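Side-chain contacts in lipoprotein LPPX (Mycobacterium tuberculosis, PDB 2BYO), which probably helps to move phthiocerol dimycocerosates from the cell membrane to the outer membrane, with a hydrophobic cavity large enough for one such lipid: residues Ile92-Lys95 against Trp100-Leu103; Met158-Ala163 against Ile186-Gly191. All blocks are in the same frame, centred on the assembly; numbering follows the deposited sequence.

Interaction 1: Ile92-Lys95 against Trp100-Leu103. With OAA (oxaloacetate ion), chain L; MLT (D-malate), chain M.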
loop_
_atom_site.group_PDB
_atom_site.type_symbol
_atom_site.label_atom_id
_atom_site.label_comp_id
_atom_site.label_asym_id
_atom_site.label_seq_id
_atom_site.Cartn_x
_atom_site.Cartn_y
_atom_site.Cartn_z
ATOM N N ILE A 92 9.595 -12.840 -2.009
ATOM C CA ILE A 92 9.129 -11.841 -2.967
ATOM C C ILE A 92 10.017 -12.005 -4.191
ATOM O O ILE A 92 11.235 -11.877 -4.080
ATOM C CB ILE A 92 9.288 -10.414 -2.397
ATOM C CG1 ILE A 92 8.411 -10.241 -1.145
ATOM C CG2 ILE A 92 8.945 -9.361 -3.444
ATOM C CD1 ILE A 92 8.768 -9.012 -0.311
ATOM N N SER A 93 9.411 -12.294 -5.342
ATOM C CA SER A 93 10.146 -12.671 -6.557
ATOM C C SER A 93 9.630 -11.968 -7.822
ATOM O O SER A 93 8.464 -11.574 -7.895
ATOM C CB SER A 93 10.038 -14.177 -6.774
ATOM O OG SER A 93 10.581 -14.907 -5.683
ATOM N N VAL A 94 10.525 -11.822 -8.802
ATOM C CA VAL A 94 10.206 -11.314 -10.144
ATOM C C VAL A 94 10.834 -12.244 -11.190
ATOM O O VAL A 94 11.828 -12.906 -10.918
ATOM C CB VAL A 94 10.702 -9.858 -10.392
ATOM C CG1 VAL A 94 9.976 -8.887 -9.498
ATOM C CG2 VAL A 94 12.206 -9.731 -10.193
ATOM N N LYS A 95 10.221 -12.301 -12.371
ATOM C CA LYS A 95 10.684 -13.147 -13.467
ATOM C C LYS A 95 11.335 -12.275 -14.537
ATOM O O LYS A 95 10.701 -11.375 -15.109
ATOM C CB LYS A 95 9.524 -13.942 -14.065
ATOM C CG LYS A 95 9.932 -15.057 -15.030
ATOM C CD LYS A 95 8.703 -15.733 -15.631
ATOM C CE LYS A 95 9.096 -16.899 -16.509
ATOM N NZ LYS A 95 7.907 -17.568 -17.115
ATOM N N TRP A 100 13.137 -16.799 -12.552
ATOM C CA TRP A 100 12.681 -16.137 -11.333
ATOM C C TRP A 100 13.861 -15.768 -10.445
ATOM O O TRP A 100 14.757 -16.562 -10.270
ATOM C CB TRP A 100 11.738 -17.066 -10.561
ATOM C CG TRP A 100 10.413 -17.172 -11.214
ATOM C CD1 TRP A 100 9.972 -18.172 -12.036
ATOM C CD2 TRP A 100 9.352 -16.225 -11.123
ATOM N NE1 TRP A 100 8.689 -17.900 -12.453
ATOM C CE2 TRP A 100 8.291 -16.708 -11.910
ATOM C CE3 TRP A 100 9.194 -15.010 -10.445
ATOM C CZ2 TRP A 100 7.091 -16.026 -12.032
ATOM C CZ3 TRP A 100 8.010 -14.332 -10.571
ATOM C CH2 TRP A 100 6.967 -14.838 -11.357
ATOM N N SER A 101 13.857 -14.557 -9.895
ATOM C CA SER A 101 14.816 -14.190 -8.864
ATOM C C SER A 101 14.087 -13.566 -7.676
ATOM O O SER A 101 13.068 -12.901 -7.842
ATOM C CB SER A 101 15.874 -13.235 -9.412
ATOM O OG SER A 101 15.276 -12.042 -9.862
ATOM N N ASN A 102 14.626 -13.803 -6.484
ATOM C CA ASN A 102 14.083 -13.272 -5.240
ATOM C C ASN A 102 14.622 -11.874 -4.962
ATOM O O ASN A 102 15.831 -11.683 -4.881
ATOM C CB ASN A 102 14.458 -14.196 -4.073
ATOM C CG ASN A 102 13.842 -15.587 -4.198
ATOM O OD1 ASN A 102 12.714 -15.741 -4.660
ATOM N ND2 ASN A 102 14.579 -16.600 -3.772
ATOM N N LEU A 103 13.724 -10.902 -4.819
ATOM C CA LEU A 103 14.103 -9.528 -4.458
ATOM C C LEU A 103 14.189 -9.356 -2.951
ATOM O O LEU A 103 14.914 -8.487 -2.442
ATOM C CB LEU A 103 13.101 -8.520 -5.017
ATOM C CG LEU A 103 12.968 -8.452 -6.538
ATOM C CD1 LEU A 103 12.013 -7.345 -6.909
ATOM C CD2 LEU A 103 14.314 -8.235 -7.202
HETATM O O1 OAA L . 2.841 -13.745 -12.389
HETATM O O2 OAA L . 3.600 -15.627 -11.634
HETATM O O4 OAA L . 2.295 -16.087 -16.029
HETATM O O5 OAA L . 1.846 -17.784 -14.728
HETATM O O3 OAA L . 4.963 -16.929 -15.240
HETATM C C1 OAA L . 3.438 -14.834 -12.591
HETATM C C2 OAA L . 4.000 -15.158 -13.963
HETATM C C3 OAA L . 3.890 -16.623 -14.377
HETATM C C4 OAA L . 2.605 -16.845 -15.082
HETATM C C1 MLT M . 17.030 -11.193 0.931
HETATM O O1 MLT M . 16.125 -11.298 1.781
HETATM O O2 MLT M . 17.219 -12.139 0.130
HETATM C C2 MLT M . 17.864 -9.941 0.857
HETATM O O3 MLT M . 18.154 -9.414 2.140
HETATM C C3 MLT M . 17.164 -8.913 -0.032
HETATM C C4 MLT M . 16.186 -8.024 0.707
HETATM O O4 MLT M . 15.308 -8.495 1.481
HETATM O O5 MLT M . 16.241 -6.781 0.523
#

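Interaction 2: Met158-Ala163 against Ile186-Gly191. With ZN (zinc ion), chain E; LNL (alpha-linolenic acid), chain K.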
loop_
_atom_site.group_PDB
_atom_site.type_symbol
_atom_site.label_atom_id
_atom_site.label_comp_id
_atom_site.label_asym_id
_atom_site.label_seq_id
_atom_site.Cartn_x
_atom_site.Cartn_y
_atom_site.Cartn_z
ATOM N N MET A 158 9.326 2.692 7.831
ATOM C CA MET A 158 8.820 1.352 7.538
ATOM C C MET A 158 8.607 1.161 6.039
ATOM O O MET A 158 8.798 0.064 5.511
ATOM C CB MET A 158 7.522 1.088 8.302
ATOM C CG MET A 158 7.728 0.937 9.811
ATOM S SD MET A 158 6.192 0.798 10.747
ATOM C CE MET A 158 5.260 -0.371 9.749
ATOM N N LEU A 159 8.240 2.249 5.369
ATOM C CA LEU A 159 8.009 2.281 3.926
ATOM C C LEU A 159 9.260 2.707 3.148
ATOM O O LEU A 159 9.511 2.223 2.043
ATOM C CB LEU A 159 6.887 3.276 3.642
ATOM C CG LEU A 159 5.854 2.973 2.565
ATOM C CD1 LEU A 159 5.507 1.488 2.506
ATOM C CD2 LEU A 159 4.630 3.818 2.860
ATOM N N ASP A 160 10.023 3.630 3.733
ATOM C CA ASP A 160 11.189 4.234 3.093
ATOM C C ASP A 160 12.263 4.379 4.179
ATOM O O ASP A 160 12.298 5.397 4.871
ATOM C CB ASP A 160 10.798 5.590 2.473
ATOM C CG ASP A 160 11.980 6.353 1.872
ATOM O OD1 ASP A 160 12.957 5.725 1.403
ATOM O OD2 ASP A 160 11.929 7.610 1.877
ATOM N N PRO A 161 13.135 3.353 4.334
ATOM C CA PRO A 161 14.089 3.284 5.454
ATOM C C PRO A 161 14.988 4.507 5.634
ATOM O O PRO A 161 15.485 4.737 6.740
ATOM C CB PRO A 161 14.942 2.049 5.119
ATOM C CG PRO A 161 14.085 1.217 4.247
ATOM C CD PRO A 161 13.266 2.181 3.443
ATOM N N GLY A 162 15.212 5.261 4.560
ATOM C CA GLY A 162 16.046 6.462 4.603
ATOM C C GLY A 162 15.322 7.727 5.034
ATOM O O GLY A 162 15.942 8.780 5.137
ATOM N N ALA A 163 14.016 7.629 5.286
ATOM C CA ALA A 163 13.204 8.793 5.653
ATOM C C ALA A 163 13.724 9.481 6.916
ATOM O O ALA A 163 13.972 8.826 7.928
ATOM C CB ALA A 163 11.736 8.384 5.834
ATOM N N ILE A 186 1.528 8.558 -0.118
ATOM C CA ILE A 186 2.481 9.251 0.715
ATOM C C ILE A 186 3.431 10.012 -0.200
ATOM O O ILE A 186 3.853 9.507 -1.246
ATOM C CB ILE A 186 3.222 8.285 1.678
ATOM C CG1 ILE A 186 4.121 9.065 2.642
ATOM C CG2 ILE A 186 4.021 7.228 0.918
ATOM C CD1 ILE A 186 4.659 8.222 3.778
ATOM N N ASP A 187 3.725 11.241 0.197
ATOM C CA ASP A 187 4.633 12.106 -0.532
ATOM C C ASP A 187 5.919 12.055 0.248
ATOM O O ASP A 187 6.016 12.626 1.331
ATOM C CB ASP A 187 4.069 13.522 -0.598
ATOM C CG ASP A 187 5.088 14.554 -1.048
ATOM O OD1 ASP A 187 6.050 14.230 -1.795
ATOM O OD2 ASP A 187 4.903 15.723 -0.649
ATOM N N LEU A 188 6.877 11.318 -0.296
ATOM C CA LEU A 188 8.188 11.205 0.275
ATOM C C LEU A 188 8.970 12.398 -0.294
ATOM O O LEU A 188 8.495 13.084 -1.195
ATOM C CB LEU A 188 8.815 9.861 -0.113
ATOM C CG LEU A 188 7.931 8.624 0.139
ATOM C CD1 LEU A 188 8.427 7.415 -0.658
ATOM C CD2 LEU A 188 7.867 8.295 1.625
ATOM N N GLY A 189 10.144 12.672 0.230
ATOM C CA GLY A 189 10.910 13.823 -0.273
ATOM C C GLY A 189 11.162 13.726 -1.775
ATOM O O GLY A 189 10.810 14.632 -2.539
ATOM N N SER A 190 11.729 12.594 -2.187
ATOM C CA SER A 190 12.175 12.371 -3.556
ATOM C C SER A 190 11.065 11.938 -4.517
ATOM O O SER A 190 11.221 12.031 -5.736
ATOM C CB SER A 190 13.250 11.280 -3.549
ATOM O OG SER A 190 12.722 10.088 -2.966
ATOM N N GLY A 191 9.968 11.425 -3.977
ATOM C CA GLY A 191 8.896 10.894 -4.815
ATOM C C GLY A 191 7.658 10.582 -4.016
ATOM O O GLY A 191 7.515 11.021 -2.879
HETATM ZN ZN ZN E . 14.746 5.487 0.437
HETATM O O1 LNL K . 4.796 -7.315 0.824
HETATM C C1 LNL K . 4.306 -7.629 -0.288
HETATM O O2 LNL K . 4.800 -7.224 -1.366
HETATM C C2 LNL K . 3.096 -8.544 -0.331
HETATM C C3 LNL K . 1.793 -7.766 -0.476
HETATM C C4 LNL K . 1.518 -7.339 -1.923
HETATM C C5 LNL K . 1.633 -5.832 -2.200
HETATM C C6 LNL K . 0.945 -4.928 -1.161
HETATM C C7 LNL K . 1.567 -3.529 -1.150
HETATM C C8 LNL K . 2.749 -3.397 -0.183
HETATM C C9 LNL K . 2.843 -1.997 0.429
HETATM C C10 LNL K . 4.020 -1.173 -0.091
HETATM C C11 LNL K . 3.542 -0.232 -1.179
HETATM C C12 LNL K . 2.869 0.903 -0.939
HETATM C C13 LNL K . 2.513 1.399 0.450
HETATM C C14 LNL K . 1.328 2.364 0.408
HETATM C C15 LNL K . 1.728 3.834 0.268
HETATM C C16 LNL K . 0.797 4.750 1.064
HETATM C C17 LNL K . 1.080 4.699 2.568
HETATM C C18 LNL K . 0.268 5.705 3.361
HETATM O O HOH W 1 15.457 7.354 1.285
#

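Interaction 1: Ile92-Lys95 against Trp100-Leu103
One face of the W100 indole is covered by K95. K95 CB lies 3.5 Å from the centroid of the six-membered ring, almost exactly on its normal, and makes a CH-pi contact. The K95 chain then runs on extended across the indole, with CD 3.8 Å from W100 NE1. With K95 CG anti to the backbone N (chi1 -169°), the methylenes are carried over the ring before the ammonium group leaves it. At the ring edge, near its plane, O2 of the bound oxaloacetate comes within 3.5 Å of W100 CH2. K95 NZ also approaches this ion, so both residues help line its site. R86 adds a cation-pi contact to W100.

On the same face of the sheet, S93 OG donates a bond to N102 OD1, in the carbonyl plane; its modelled length is unusually short and doubtful. This links the side chains of a non-hydrogen-bonded pair. V94 and S101 form the hydrogen-bonded pair: V94 N reaches S101 O at 2.9 Å, and S101 N reaches V94 O at 2.8 Å. On the face that carries V94 and S101, V94 CG1 meets L103 CD1 at 3.6 Å, the two side chains at about a right angle. C75 touches V94, and Y77 touches L103. These are the marks of an antiparallel beta hairpin, here strands 91-96 and 99-105 at one end of the beta-half-barrel.

Interaction 2: Met158-Ala163 against Ile186-Gly191
L159 and I186 meet in a small, buried apolar contact beside a bound fatty acid. It joins the last part of helix 153-159, weakly bonded here, and the following turn to the end of strand 181-187. The helix here packs against the sheet of the half-barrel. L159 CD2 touches I186 CG2 at 4.0 Å, methyl against methyl. CG1 of I186 is anti to the backbone N (chi1 -174°), which leaves CG2 as the branch that meets L159. The two L159 methyls also meet the alpha-linolenic acid. CD1 is 3.6 Å from C13 of the lipid, and CD2 is 3.7 Å from its C17. I186 CG2 comes within 4.1 Å of C16, so L159 CD2 and I186 CG2 both meet the C15-C17 stretch, and L159 CD1 meets the lipid farther along.

A second touch lies farther from the lipid. The D160 and L188 side chains lie alongside each other, pointing opposite ways, and D160 CB is 4.1 Å from L188 CD2. The D160 carboxylate binds a zinc ion through OD1 at 2.0 Å, and a water is a further ligand of that ion. D160 also starts a type I beta turn, closed by a bond of 2.8 Å from A163 N to D160 O. V156 of the helix and I193 of strand 191-198 pack on both I186 and L188.

The two segments are thus joined by van der Waals packing alone. The bound lipid is met here by methyl groups, consistent with the hydrophobic character of the cavity. D160 turns its CB to L188 and gives its OD1 to zinc, so one side chain serves both the apolar packing and the metal.

Overall arrangement
Both contacts reach the same antiparallel sheet, but different parts of it. Their centres are about 23 Å apart and they do not touch. Interaction 1 pairs two neighbouring strands, one of them outermost in the sheet, and is only partly buried. Interaction 2 lies nearer the centre of the chain, is buried, and sets a helix and the turn after it against a strand end. The chemistry follows the place. Interaction 1 combines backbone hydrogen bonds, a polar side-chain bond, an aromatic contact and one apolar contact, with small anions close by. Interaction 2 is sparse aliphatic packing along a fatty acid, with a zinc ion at its polar side.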